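Local coordinates for putative p22 protein (Leishmania major, PDB 1YQF), which is of unknown function but belongs to the MAM33 mitochondrial glycoprotein family and is related in sequence to human p32, at residues T147-V151 against H152-Y156; N160-M163 against T164-K168. All coordinates share one frame; numbering follows the deposited sequence.

Contact 1. Residues T147-V151 against H152-Y156; sequences TGPLV and HELDY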
loop_
_atom_site.group_PDB
_atom_site.type_symbol
_atom_site.label_atom_id
_atom_site.label_comp_id
_atom_site.label_asym_id
_atom_site.label_seq_id
_atom_site.Cartn_x
_atom_site.Cartn_y
_atom_site.Cartn_z
ATOM N N THR A 147 4.663 -10.021 12.360
ATOM C CA THR A 147 3.644 -10.625 11.508
ATOM C C THR A 147 3.739 -12.148 11.423
ATOM O O THR A 147 3.007 -12.766 10.656
ATOM C CB THR A 147 3.709 -10.029 10.080
ATOM O OG1 THR A 147 4.987 -10.301 9.480
ATOM C CG2 THR A 147 3.611 -8.502 10.114
ATOM N N GLY A 148 4.635 -12.750 12.199
ATOM C CA GLY A 148 4.787 -14.194 12.203
ATOM C C GLY A 148 5.869 -14.662 11.245
ATOM O O GLY A 148 6.385 -13.869 10.465
ATOM N N PRO A 149 6.194 -15.953 11.283
ATOM C CA PRO A 149 7.236 -16.521 10.419
ATOM C C PRO A 149 6.717 -16.733 9.003
ATOM O O PRO A 149 5.511 -16.700 8.790
ATOM C CB PRO A 149 7.513 -17.873 11.076
ATOM C CG PRO A 149 6.184 -18.274 11.610
ATOM C CD PRO A 149 5.560 -16.991 12.114
ATOM N N LEU A 150 7.619 -16.936 8.052
ATOM C CA LEU A 150 7.228 -17.273 6.688
ATOM C C LEU A 150 6.637 -18.681 6.652
ATOM O O LEU A 150 7.284 -19.647 7.059
ATOM C CB LEU A 150 8.425 -17.168 5.746
ATOM C CG LEU A 150 9.073 -15.784 5.680
ATOM C CD1 LEU A 150 10.286 -15.804 4.755
ATOM C CD2 LEU A 150 8.063 -14.736 5.224
ATOM N N VAL A 151 5.398 -18.773 6.173
ATOM C CA VAL A 151 4.640 -20.027 6.173
ATOM C C VAL A 151 5.283 -21.109 5.296
ATOM O O VAL A 151 5.174 -22.295 5.606
ATOM C CB VAL A 151 3.172 -19.773 5.746
ATOM C CG1 VAL A 151 2.450 -21.062 5.444
ATOM C CG2 VAL A 151 2.431 -19.030 6.847
ATOM N N HIS A 152 5.951 -20.697 4.217
ATOM C CA HIS A 152 6.655 -21.630 3.330
ATOM C C HIS A 152 7.775 -22.390 4.049
ATOM O O HIS A 152 8.086 -23.530 3.699
ATOM C CB HIS A 152 7.241 -20.890 2.118
ATOM C CG HIS A 152 8.320 -21.653 1.411
ATOM N ND1 HIS A 152 8.066 -22.792 0.679
ATOM C CD2 HIS A 152 9.658 -21.451 1.342
ATOM C CE1 HIS A 152 9.199 -23.256 0.182
ATOM N NE2 HIS A 152 10.181 -22.461 0.570
ATOM N N GLU A 153 8.376 -21.745 5.046
ATOM C CA GLU A 153 9.488 -22.327 5.797
ATOM C C GLU A 153 9.068 -23.180 7.000
ATOM O O GLU A 153 9.923 -23.739 7.679
ATOM C CB GLU A 153 10.440 -21.214 6.246
ATOM C CG GLU A 153 11.301 -20.676 5.114
ATOM C CD GLU A 153 11.939 -19.338 5.429
ATOM O OE1 GLU A 153 12.136 -19.033 6.628
ATOM O OE2 GLU A 153 12.249 -18.595 4.468
ATOM N N LEU A 154 7.768 -23.290 7.261
ATOM C CA LEU A 154 7.274 -24.102 8.373
ATOM C C LEU A 154 7.136 -25.569 7.996
ATOM O O LEU A 154 6.813 -25.898 6.854
ATOM C CB LEU A 154 5.923 -23.583 8.868
ATOM C CG LEU A 154 5.927 -22.183 9.478
ATOM C CD1 LEU A 154 4.527 -21.825 9.922
ATOM C CD2 LEU A 154 6.907 -22.064 10.636
ATOM N N ASP A 155 7.368 -26.439 8.977
ATOM C CA ASP A 155 7.300 -27.886 8.784
ATOM C C ASP A 155 5.892 -28.345 8.424
ATOM O O ASP A 155 4.904 -27.750 8.862
ATOM C CB ASP A 155 7.778 -28.622 10.046
ATOM C CG ASP A 155 9.296 -28.674 10.156
ATOM O OD1 ASP A 155 10.061 -28.144 9.314
ATOM O OD2 ASP A 155 9.807 -29.270 11.128
ATOM N N TYR A 156 5.821 -29.411 7.627
ATOM C CA TYR A 156 4.552 -29.980 7.180
ATOM C C TYR A 156 3.635 -30.342 8.339
ATOM O O TYR A 156 2.428 -30.162 8.246
ATOM C CB TYR A 156 4.792 -31.234 6.338
ATOM C CG TYR A 156 3.520 -31.937 5.905
ATOM C CD1 TYR A 156 2.812 -31.510 4.787
ATOM C CD2 TYR A 156 3.030 -33.035 6.614
ATOM C CE1 TYR A 156 1.649 -32.156 4.381
ATOM C CE2 TYR A 156 1.868 -33.688 6.216
ATOM C CZ TYR A 156 1.181 -33.243 5.099
ATOM O OH TYR A 156 0.030 -33.881 4.696
HETATM O O HOH W 1 10.139 -17.723 8.858
#
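Leu150 and Glu153 run side by side and point the same way, across a short 3-10 turn in the loop between helix 136-144 and helix 156-168. From Glu153 CB outward, the side chain keeps to its leucine neighbour. CB lies 3.6 Å from Leu150 O. At chi1 -75° CG swings anti to the carbonyl carbon of its own residue, and the extended chain beyond it brings the carboxylate alongside the leucine: CD lies 4.1 Å from Leu150 CB, and OE2 comes to 3.4 Å from Leu150 CD1, a van der Waals touch between an oxygen and a methyl. Glu153 OE1 accepts a hydrogen bond from a water at 3.3 Å, and the same water accepts from Leu150 N at 2.8 Å, bridging the carboxylate to the backbone.

The turn itself rests on two i to i+3 bonds, the pattern that defines a 3-10 turn. Glu153 N reaches Leu150 O with an N-H...O angle of 141°, and Leu154 N reaches Val151 O more nearly straight, at 160°. The side chains of Leu154 and Pro149 cross at about a right angle, CD2 of the leucine touching Pro149 CG at 4.0 Å. Leu154 and Val151 also lean on Leu159 of the following helix, while Trp194 and Tyr191 of the second subunit pack against Pro149 and Leu154 respectively. The apolar side chains thus pack on the next helix and on a neighbouring subunit, while the Glu153 carboxylate is linked through water to Leu150 N.

Contact 2. Residues N160-M163 against T164-K168; sequences NCVM and TYLEK
Thr164 grips the carbonyl of Asn160 twice. Its backbone N donates to Asn160 O at 3.2 Å, and OG1 gives a second bond to Asn160 O, also 3.2 Å long, the two donors arriving from opposite faces of the carbonyl plane. The hydroxyl gets there because OG1 stands anti to its own carbonyl carbon (chi1 -67°), turned back toward the preceding turn of helix. Next along the helix come the other rungs: Tyr165 N to Cys161 O at 2.9 Å, Leu166 N to Val162 O, and Glu167 N to Met163 O.

These i to i+4 bonds make 160-168 a regular alpha-helical run of helix 156-168, which lies against the antiparallel sheet, consistent with the fold of p32 and its MAM33 relatives. Two of its side chains meet along the sheet-facing flank, Val162 CG1 touching Leu166 CD1 at 4.2 Å, with Leu166 CG 3.5 Å from Val162 O. Tyr165 has CG anti to its backbone N (chi1 165°), which carries the ring outward from the helix; its CB still rests 3.2 Å from Cys161 O, and Val162 O lies at the ring edge, near its plane.

Further out, Val162 packs on Leu119 and Ile122 of strand 116-125, Leu166 on Val96, Ile98 and Leu110, and Tyr165 on Ile98 and Met106. Arg169 meets the Tyr165 ring in a cation-pi contact and also donates to Tyr165 O. Leu27 of the second subunit covers Cys161, Val162 and Tyr165, and Lys168 NZ forms a salt bridge with Asp24 of that subunit.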
loop_
_atom_site.group_PDB
_atom_site.type_symbol
_atom_site.label_atom_id
_atom_site.label_comp_id
_atom_site.label_asym_id
_atom_site.label_seq_id
_atom_site.Cartn_x
_atom_site.Cartn_y
_atom_site.Cartn_z
ATOM N N ASN A 160 0.032 -28.485 8.718
ATOM C CA ASN A 160 -1.088 -29.386 8.488
ATOM C C ASN A 160 -2.020 -29.440 9.699
ATOM O O ASN A 160 -3.232 -29.553 9.542
ATOM C CB ASN A 160 -0.581 -30.785 8.138
ATOM C CG ASN A 160 -1.667 -31.676 7.582
ATOM O OD1 ASN A 160 -2.423 -31.272 6.699
ATOM N ND2 ASN A 160 -1.747 -32.902 8.093
ATOM N N CYS A 161 -1.451 -29.342 10.900
ATOM C CA CYS A 161 -2.241 -29.320 12.129
ATOM C C CYS A 161 -2.999 -27.995 12.292
ATOM O O CYS A 161 -4.066 -27.967 12.903
ATOM C CB CYS A 161 -1.350 -29.578 13.349
ATOM S SG CYS A 161 -0.877 -31.315 13.571
ATOM N N VAL A 162 -2.459 -26.908 11.743
ATOM C CA VAL A 162 -3.149 -25.615 11.772
ATOM C C VAL A 162 -4.362 -25.655 10.848
ATOM O O VAL A 162 -5.424 -25.156 11.189
ATOM C CB VAL A 162 -2.245 -24.453 11.327
ATOM C CG1 VAL A 162 -3.045 -23.157 11.254
ATOM C CG2 VAL A 162 -1.072 -24.284 12.273
ATOM N N MET A 163 -4.181 -26.240 9.672
ATOM C CA MET A 163 -5.259 -26.401 8.700
ATOM C C MET A 163 -6.408 -27.219 9.263
ATOM O O MET A 163 -7.573 -26.916 9.006
ATOM C CB MET A 163 -4.730 -27.090 7.437
ATOM C CG MET A 163 -3.849 -26.211 6.573
ATOM S SD MET A 163 -4.599 -24.610 6.253
ATOM C CE MET A 163 -6.068 -25.090 5.299
ATOM N N THR A 164 -6.067 -28.261 10.020
ATOM C CA THR A 164 -7.055 -29.117 10.663
ATOM C C THR A 164 -7.760 -28.340 11.758
ATOM O O THR A 164 -8.973 -28.396 11.890
ATOM C CB THR A 164 -6.369 -30.353 11.264
ATOM O OG1 THR A 164 -5.855 -31.181 10.213
ATOM C CG2 THR A 164 -7.372 -31.247 11.997
ATOM N N TYR A 165 -6.973 -27.625 12.546
ATOM C CA TYR A 165 -7.480 -26.785 13.624
ATOM C C TYR A 165 -8.494 -25.774 13.083
ATOM O O TYR A 165 -9.542 -25.558 13.683
ATOM C CB TYR A 165 -6.295 -26.090 14.303
ATOM C CG TYR A 165 -6.627 -24.919 15.193
ATOM C CD1 TYR A 165 -6.713 -23.628 14.672
ATOM C CD2 TYR A 165 -6.805 -25.090 16.559
ATOM C CE1 TYR A 165 -6.991 -22.547 15.485
ATOM C CE2 TYR A 165 -7.079 -24.015 17.382
ATOM C CZ TYR A 165 -7.172 -22.743 16.840
ATOM O OH TYR A 165 -7.449 -21.669 17.654
ATOM N N LEU A 166 -8.190 -25.179 11.934
ATOM C CA LEU A 166 -9.097 -24.226 11.303
ATOM C C LEU A 166 -10.340 -24.947 10.781
ATOM O O LEU A 166 -11.455 -24.452 10.924
ATOM C CB LEU A 166 -8.394 -23.486 10.160
ATOM C CG LEU A 166 -7.417 -22.378 10.562
ATOM C CD1 LEU A 166 -6.604 -21.929 9.360
ATOM C CD2 LEU A 166 -8.152 -21.198 11.168
ATOM N N GLU A 167 -10.133 -26.125 10.198
ATOM C CA GLU A 167 -11.210 -26.942 9.634
ATOM C C GLU A 167 -12.266 -27.332 10.669
ATOM O O GLU A 167 -13.463 -27.304 10.371
ATOM C CB GLU A 167 -10.627 -28.205 8.993
ATOM C CG GLU A 167 -11.651 -29.094 8.304
ATOM C CD GLU A 167 -11.014 -30.280 7.610
ATOM O OE1 GLU A 167 -10.180 -30.062 6.705
ATOM O OE2 GLU A 167 -11.342 -31.430 7.971
ATOM N N LYS A 168 -11.816 -27.704 11.872
ATOM C CA LYS A 168 -12.717 -28.060 12.971
ATOM C C LYS A 168 -13.686 -26.923 13.288
ATOM O O LYS A 168 -14.826 -27.162 13.676
ATOM C CB LYS A 168 -11.923 -28.410 14.239
ATOM C CG LYS A 168 -11.152 -29.732 14.183
ATOM C CD LYS A 168 -10.471 -30.034 15.522
ATOM C CE LYS A 168 -9.571 -31.265 15.438
ATOM N NZ LYS A 168 -8.844 -31.530 16.715
#

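Contact 1 leads along the chain into contact 2: the 3-10 turn ends at Glu153, shortly before helix 156-168 starts, and 160-168 continues that helix against the sheet. Their centres lie about 15 Å apart, on the same side of the chain's centre, and the two are close in sequence but do not touch. Leu159, just before contact 2 on the same helix, receives Val151 and Leu154 of contact 1 and so joins the turn to the helix. Both contacts face the second subunit: Gln84, Tyr191 and Trp194 of that chain pack on contact 1, and its Asp24 and Leu27 meet contact 2.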